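Local coordinates for protein trehalose operon transcriptional repressor (Bacillus subtilis, PDB 2OGG) that represses transcription of the trehalose operon and binds trehalose-6-phosphate through its C-terminal effector-binding (UTRA) domain, at residues 64-69 with 76-81; 98-103 with 134-139. All blocks are in the same frame, centred on the assembly; numbering follows the deposited sequence.

Contact 1: residues 64-69 with 76-81; sequences PHLTKE and YEYIEG. With SO4 (sulfate ion), chain C.
Y78 reaches out from its helix and brings ring carbons CE2 and CD2 against the methyl CD1 of L66, CE2 to CD1 being 3.9 Å. The phenol hydroxyl goes further and donates a hydrogen bond to the backbone carbonyl of H65, Y78 OH to H65 O being 2.8 Å. This donor stands well above the carbonyl plane, 57° out of it, so the bond does not follow a lone pair. With CG anti to the backbone N (chi1 178°), the ring is carried away from the helix axis and spans the gap to segment 64-69, whose nearest CA, that of L66, is still 9.0 Å from the CA of Y78. Tyrosine suits the place because its aromatic ring packs against leucine while the hydroxyl at its far end reaches the H65 carbonyl. T67 then N-caps helix 68-71.

At the start of the other segment, Y76 N donates to a sulfate, 3.2 Å from its O2. The ion, probably from the crystallisation liquor, is also held by S74, I75, R42 and R44. An anion held by arginines and by backbone N-H groups at the N terminus of helix 75-83 is consistent with a site for the phosphate of trehalose-6-phosphate. Helix 75-83 rests I79 on strands 87-98 and 129-138, meets a second subunit through E77 and E80, and turns Y78 toward the connection that runs from P64 into helix 68-71.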
loop_
_atom_site.group_PDB
_atom_site.type_symbol
_atom_site.label_atom_id
_atom_site.label_comp_id
_atom_site.label_asym_id
_atom_site.label_seq_id
_atom_site.Cartn_x
_atom_site.Cartn_y
_atom_site.Cartn_z
ATOM N N PRO A 64 -21.677 9.253 -17.122
ATOM C CA PRO A 64 -22.449 9.640 -18.289
ATOM C C PRO A 64 -22.251 11.081 -18.735
ATOM O O PRO A 64 -22.693 11.453 -19.820
ATOM C CB PRO A 64 -23.907 9.420 -17.839
ATOM C CG PRO A 64 -23.847 9.155 -16.359
ATOM C CD PRO A 64 -22.502 8.586 -16.106
ATOM N N HIS A 65 -21.698 11.907 -17.872
ATOM C CA HIS A 65 -21.719 13.332 -18.116
ATOM C C HIS A 65 -20.313 13.843 -17.950
ATOM O O HIS A 65 -19.569 13.390 -17.065
ATOM C CB HIS A 65 -22.603 14.034 -17.091
ATOM C CG HIS A 65 -24.058 13.686 -17.191
ATOM N ND1 HIS A 65 -24.879 13.590 -16.087
ATOM C CD2 HIS A 65 -24.828 13.354 -18.257
ATOM C CE1 HIS A 65 -26.093 13.239 -16.468
ATOM N NE2 HIS A 65 -26.103 13.141 -17.787
ATOM N N LEU A 66 -19.879 14.668 -18.890
ATOM C CA LEU A 66 -18.549 15.213 -18.804
ATOM C C LEU A 66 -18.487 16.498 -19.617
ATOM O O LEU A 66 -19.274 16.692 -20.550
ATOM C CB LEU A 66 -17.557 14.182 -19.304
ATOM C CG LEU A 66 -16.066 14.460 -19.070
ATOM C CD1 LEU A 66 -15.722 14.308 -17.592
ATOM C CD2 LEU A 66 -15.215 13.497 -19.931
ATOM N N THR A 67 -17.541 17.364 -19.278
ATOM C CA THR A 67 -17.364 18.589 -20.019
ATOM C C THR A 67 -15.893 18.956 -20.242
ATOM O O THR A 67 -15.013 18.527 -19.494
ATOM C CB THR A 67 -18.061 19.738 -19.309
ATOM O OG1 THR A 67 -17.308 20.080 -18.143
ATOM C CG2 THR A 67 -19.478 19.317 -18.921
ATOM N N LYS A 68 -15.633 19.805 -21.238
ATOM C CA LYS A 68 -14.279 20.355 -21.412
ATOM C C LYS A 68 -13.736 21.094 -20.162
ATOM O O LYS A 68 -12.531 21.066 -19.907
ATOM C CB LYS A 68 -14.193 21.250 -22.640
ATOM C CG LYS A 68 -12.909 22.067 -22.774
ATOM C CD LYS A 68 -12.780 22.592 -24.216
ATOM C CE LYS A 68 -11.855 23.777 -24.308
ATOM N NZ LYS A 68 -12.430 24.961 -23.652
ATOM N N GLU A 69 -14.630 21.622 -19.326
ATOM C CA GLU A 69 -14.221 22.403 -18.169
ATOM C C GLU A 69 -13.733 21.502 -17.044
ATOM O O GLU A 69 -12.817 21.857 -16.309
ATOM C CB GLU A 69 -15.367 23.268 -17.676
ATOM C CG GLU A 69 -14.962 24.224 -16.583
ATOM C CD GLU A 69 -15.991 25.328 -16.368
ATOM O OE1 GLU A 69 -16.230 26.137 -17.303
ATOM O OE2 GLU A 69 -16.566 25.378 -15.256
ATOM N N TYR A 76 -9.665 13.308 -11.986
ATOM C CA TYR A 76 -9.627 12.440 -10.826
ATOM C C TYR A 76 -10.680 12.877 -9.796
ATOM O O TYR A 76 -11.557 12.097 -9.426
ATOM C CB TYR A 76 -8.229 12.435 -10.203
ATOM C CG TYR A 76 -8.193 11.833 -8.831
ATOM C CD1 TYR A 76 -7.979 10.474 -8.664
ATOM C CD2 TYR A 76 -8.233 12.638 -7.691
ATOM C CE1 TYR A 76 -7.900 9.913 -7.410
ATOM C CE2 TYR A 76 -8.091 12.090 -6.422
ATOM C CZ TYR A 76 -8.005 10.712 -6.298
ATOM O OH TYR A 76 -7.868 10.134 -5.074
ATOM N N GLU A 77 -10.657 14.150 -9.422
ATOM C CA GLU A 77 -11.613 14.659 -8.445
ATOM C C GLU A 77 -13.042 14.479 -8.924
ATOM O O GLU A 77 -13.896 13.982 -8.184
ATOM C CB GLU A 77 -11.309 16.119 -8.087
ATOM C CG GLU A 77 -10.072 16.259 -7.222
ATOM C CD GLU A 77 -9.706 17.696 -6.955
ATOM O OE1 GLU A 77 -10.233 18.555 -7.684
ATOM O OE2 GLU A 77 -8.945 17.972 -5.985
ATOM N N TYR A 78 -13.263 14.657 -10.219
ATOM C CA TYR A 78 -14.604 14.510 -10.737
ATOM C C TYR A 78 -15.101 13.098 -10.613
ATOM O O TYR A 78 -16.293 12.861 -10.391
ATOM C CB TYR A 78 -14.685 14.932 -12.181
ATOM C CG TYR A 78 -16.055 14.740 -12.734
ATOM C CD1 TYR A 78 -17.107 15.576 -12.360
ATOM C CD2 TYR A 78 -16.296 13.770 -13.702
ATOM C CE1 TYR A 78 -18.379 15.441 -12.947
ATOM C CE2 TYR A 78 -17.561 13.585 -14.243
ATOM C CZ TYR A 78 -18.601 14.400 -13.848
ATOM O OH TYR A 78 -19.835 14.197 -14.411
ATOM N N ILE A 79 -14.255 12.184 -11.060
ATOM C CA ILE A 79 -14.549 10.758 -10.990
ATOM C C ILE A 79 -14.734 10.225 -9.585
ATOM O O ILE A 79 -15.736 9.599 -9.296
ATOM C CB ILE A 79 -13.495 9.963 -11.749
ATOM C CG1 ILE A 79 -13.665 10.267 -13.235
ATOM C CG2 ILE A 79 -13.647 8.499 -11.478
ATOM C CD1 ILE A 79 -12.922 9.362 -14.136
ATOM N N GLU A 80 -13.838 10.583 -8.677
ATOM C CA GLU A 80 -14.016 10.232 -7.278
ATOM C C GLU A 80 -15.320 10.807 -6.729
ATOM O O GLU A 80 -16.018 10.165 -5.935
ATOM C CB GLU A 80 -12.847 10.748 -6.463
ATOM C CG GLU A 80 -11.541 10.020 -6.724
ATOM C CD GLU A 80 -11.592 8.580 -6.250
ATOM O OE1 GLU A 80 -11.856 8.360 -5.043
ATOM O OE2 GLU A 80 -11.384 7.672 -7.090
ATOM N N GLY A 81 -15.697 11.982 -7.215
ATOM C CA GLY A 81 -16.894 12.630 -6.702
ATOM C C GLY A 81 -18.145 11.859 -7.065
ATOM O O GLY A 81 -19.091 11.800 -6.267
HETATM S S SO4 C . -6.457 14.805 -13.262
HETATM O O1 SO4 C . -6.444 13.374 -13.528
HETATM O O2 SO4 C . -7.046 15.093 -11.969
HETATM O O3 SO4 C . -5.118 15.362 -13.189
HETATM O O4 SO4 C . -7.243 15.399 -14.326
#

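Contact 2: residues 98-103 with 134-139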
loop_
_atom_site.group_PDB
_atom_site.type_symbol
_atom_site.label_atom_id
_atom_site.label_comp_id
_atom_site.label_asym_id
_atom_site.label_seq_id
_atom_site.Cartn_x
_atom_site.Cartn_y
_atom_site.Cartn_z
ATOM N N PRO A 98 10.203 4.945 -26.382
ATOM C CA PRO A 98 10.569 5.939 -27.376
ATOM C C PRO A 98 9.441 6.948 -27.525
ATOM O O PRO A 98 8.274 6.599 -27.369
ATOM C CB PRO A 98 10.672 5.113 -28.663
ATOM C CG PRO A 98 11.010 3.743 -28.199
ATOM C CD PRO A 98 10.264 3.572 -26.918
ATOM N N CYS A 99 9.784 8.185 -27.846
ATOM C CA CYS A 99 8.778 9.185 -28.188
ATOM C C CYS A 99 8.071 8.825 -29.489
ATOM O O CYS A 99 8.696 8.348 -30.436
ATOM C CB CYS A 99 9.425 10.561 -28.333
ATOM S SG CYS A 99 9.869 11.322 -26.761
ATOM N N THR A 100 6.805 9.213 -29.582
ATOM C CA THR A 100 5.996 8.928 -30.763
ATOM C C THR A 100 5.740 10.235 -31.507
ATOM O O THR A 100 6.002 11.309 -30.971
ATOM C CB THR A 100 4.637 8.406 -30.308
ATOM O OG1 THR A 100 4.046 9.405 -29.488
ATOM C CG2 THR A 100 4.790 7.110 -29.496
ATOM N N ASP A 101 5.084 10.164 -32.663
ATOM C CA ASP A 101 4.754 11.393 -33.389
ATOM C C ASP A 101 3.801 12.285 -32.578
ATOM O O ASP A 101 4.062 13.469 -32.383
ATOM C CB ASP A 101 4.207 11.093 -34.786
ATOM C CG ASP A 101 5.095 10.135 -35.563
ATOM O OD1 ASP A 101 5.364 9.042 -35.030
ATOM O OD2 ASP A 101 5.549 10.473 -36.684
ATOM N N GLU A 102 2.824 11.674 -31.925
ATOM C CA GLU A 102 1.895 12.437 -31.112
ATOM C C GLU A 102 2.608 13.238 -30.012
ATOM O O GLU A 102 2.296 14.412 -29.770
ATOM C CB GLU A 102 0.843 11.510 -30.523
ATOM C CG GLU A 102 -0.194 12.229 -29.700
ATOM C CD GLU A 102 -1.085 11.257 -28.974
ATOM O OE1 GLU A 102 -0.528 10.360 -28.300
ATOM O OE2 GLU A 102 -2.325 11.321 -29.171
ATOM N N ASP A 103 3.606 12.609 -29.398
ATOM C CA ASP A 103 4.472 13.256 -28.402
ATOM C C ASP A 103 5.220 14.503 -28.942
ATOM O O ASP A 103 5.465 15.459 -28.213
ATOM C CB ASP A 103 5.493 12.238 -27.849
ATOM C CG ASP A 103 4.849 11.165 -26.949
ATOM O OD1 ASP A 103 3.669 11.329 -26.567
ATOM O OD2 ASP A 103 5.537 10.169 -26.607
ATOM N N GLU A 134 -2.882 6.888 -19.351
ATOM C CA GLU A 134 -1.533 6.772 -19.895
ATOM C C GLU A 134 -0.889 8.149 -19.818
ATOM O O GLU A 134 -1.416 9.110 -20.384
ATOM C CB GLU A 134 -1.554 6.319 -21.354
ATOM C CG GLU A 134 -0.157 6.274 -21.933
ATOM C CD GLU A 134 -0.112 5.967 -23.416
ATOM O OE1 GLU A 134 -0.886 5.100 -23.881
ATOM O OE2 GLU A 134 0.819 6.473 -24.084
ATOM N N SER A 135 0.079 8.286 -18.919
ATOM C CA SER A 135 0.655 9.587 -18.606
ATOM C C SER A 135 2.100 9.599 -19.046
ATOM O O SER A 135 2.886 8.766 -18.606
ATOM C CB SER A 135 0.582 9.815 -17.104
ATOM O OG SER A 135 0.759 11.176 -16.790
ATOM N N ARG A 136 2.400 10.400 -20.054
ATOM C CA ARG A 136 3.721 10.368 -20.686
ATOM C C ARG A 136 4.557 11.585 -20.287
ATOM O O ARG A 136 4.178 12.732 -20.591
ATOM C CB ARG A 136 3.554 10.307 -22.205
ATOM C CG ARG A 136 2.545 9.253 -22.628
ATOM C CD ARG A 136 2.394 9.146 -24.144
ATOM N NE ARG A 136 3.627 8.733 -24.806
ATOM C CZ ARG A 136 3.962 7.469 -25.061
ATOM N NH1 ARG A 136 3.168 6.482 -24.662
ATOM N NH2 ARG A 136 5.098 7.192 -25.708
ATOM N N HIS A 137 5.672 11.339 -19.591
ATOM C CA HIS A 137 6.549 12.413 -19.142
ATOM C C HIS A 137 7.843 12.479 -19.906
ATOM O O HIS A 137 8.522 11.473 -20.061
ATOM C CB HIS A 137 6.926 12.199 -17.688
ATOM C CG HIS A 137 5.755 12.117 -16.766
ATOM N ND1 HIS A 137 4.932 11.014 -16.710
ATOM C CD2 HIS A 137 5.298 12.980 -15.826
ATOM C CE1 HIS A 137 3.999 11.209 -15.791
ATOM N NE2 HIS A 137 4.216 12.383 -15.222
ATOM N N ARG A 138 8.279 13.696 -20.201
ATOM C CA ARG A 138 9.656 13.951 -20.548
ATOM C C ARG A 138 10.571 13.554 -19.375
ATOM O O ARG A 138 10.247 13.791 -18.207
ATOM C CB ARG A 138 9.808 15.429 -20.834
ATOM C CG ARG A 138 10.926 15.756 -21.816
ATOM C CD ARG A 138 10.821 17.212 -22.194
ATOM N NE ARG A 138 11.327 18.099 -21.145
ATOM C CZ ARG A 138 11.508 19.410 -21.301
ATOM N NH1 ARG A 138 11.209 20.000 -22.460
ATOM N NH2 ARG A 138 11.935 20.141 -20.280
ATOM N N LEU A 139 11.734 12.996 -19.681
ATOM C CA LEU A 139 12.540 12.338 -18.659
ATOM C C LEU A 139 12.847 13.199 -17.446
ATOM O O LEU A 139 12.825 12.717 -16.321
ATOM C CB LEU A 139 13.835 11.789 -19.252
ATOM C CG LEU A 139 13.621 10.491 -20.017
ATOM C CD1 LEU A 139 12.797 10.789 -21.230
ATOM C CD2 LEU A 139 14.954 9.882 -20.416
#
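The D103 carboxylate and the R136 guanidinium meet with their planes 33° apart, their side chains crossing at about a right angle. R136 presents the side of its guanidinium that carries NE and NH2, and both nitrogens turn to the same oxygen: D103 OD2 lies 3.0 Å from NE of R136 and 3.1 Å from its NH2. OD2 stays close to the guanidinium plane and receives NE on its syn lone pair, with an N-H...O angle of 146°. D103 OD1 adds a weak, strongly bent bond to NE. The arginine chain runs straight from the strand, and the bend at chi3 (63°) helps bring the NE/NH2 edge round to the acid.

NH1 is turned to E134, two residues earlier, and forms a salt bridge with it whose modelled length is too short to be trusted; E97 also pairs with NH1. D103, E134 and E97 all pair with one buried guanidinium, whose single positive charge probably compensates theirs only in part. Arginine fits here because its flat, multi-donor head can serve several carboxylates at once.

The backbone N of D103 donates to T100 OG1, 3.2 Å away, while T100 N makes a weak return bond to D103 OD2, a capping box at the start of helix 101-106. Threonine suits the N-cap because its hydroxyl can accept a first-turn amide. D103 belongs to both the capping box and the salt bridge, while the T100 methyl CG2 packs against the guanidinium, 3.8 Å from R136 NH2.

Around this cluster, M115 and L109 pack on D103, and V117 on R136. The backbone of R136 pairs with L53 on strand 49-59, and its side chain ties helix 101-106 to strand 129-138, between strands 49-59 and 114-124.

After the first three sheet strands, 11-19, 37-46 and 49-59, the chain leaves the sheet. Contact 1 closes a short loop there, only six residues lying between its segments, and ties the approach to helix 68-71 to helix 75-83. Strand 87-98 then leads straight into contact 2, whose loop of thirty residues holds strand 114-124 and the start of strand 129-138. The contacts neither nest nor cross: contact 1 is finished before contact 2 begins. Their centres lie 24 Å apart on opposite sides of the chain's centre. Contact 1 is thus local and near the surface, whereas contact 2 joins helix 101-106 to an inner strand of the antiparallel sheet.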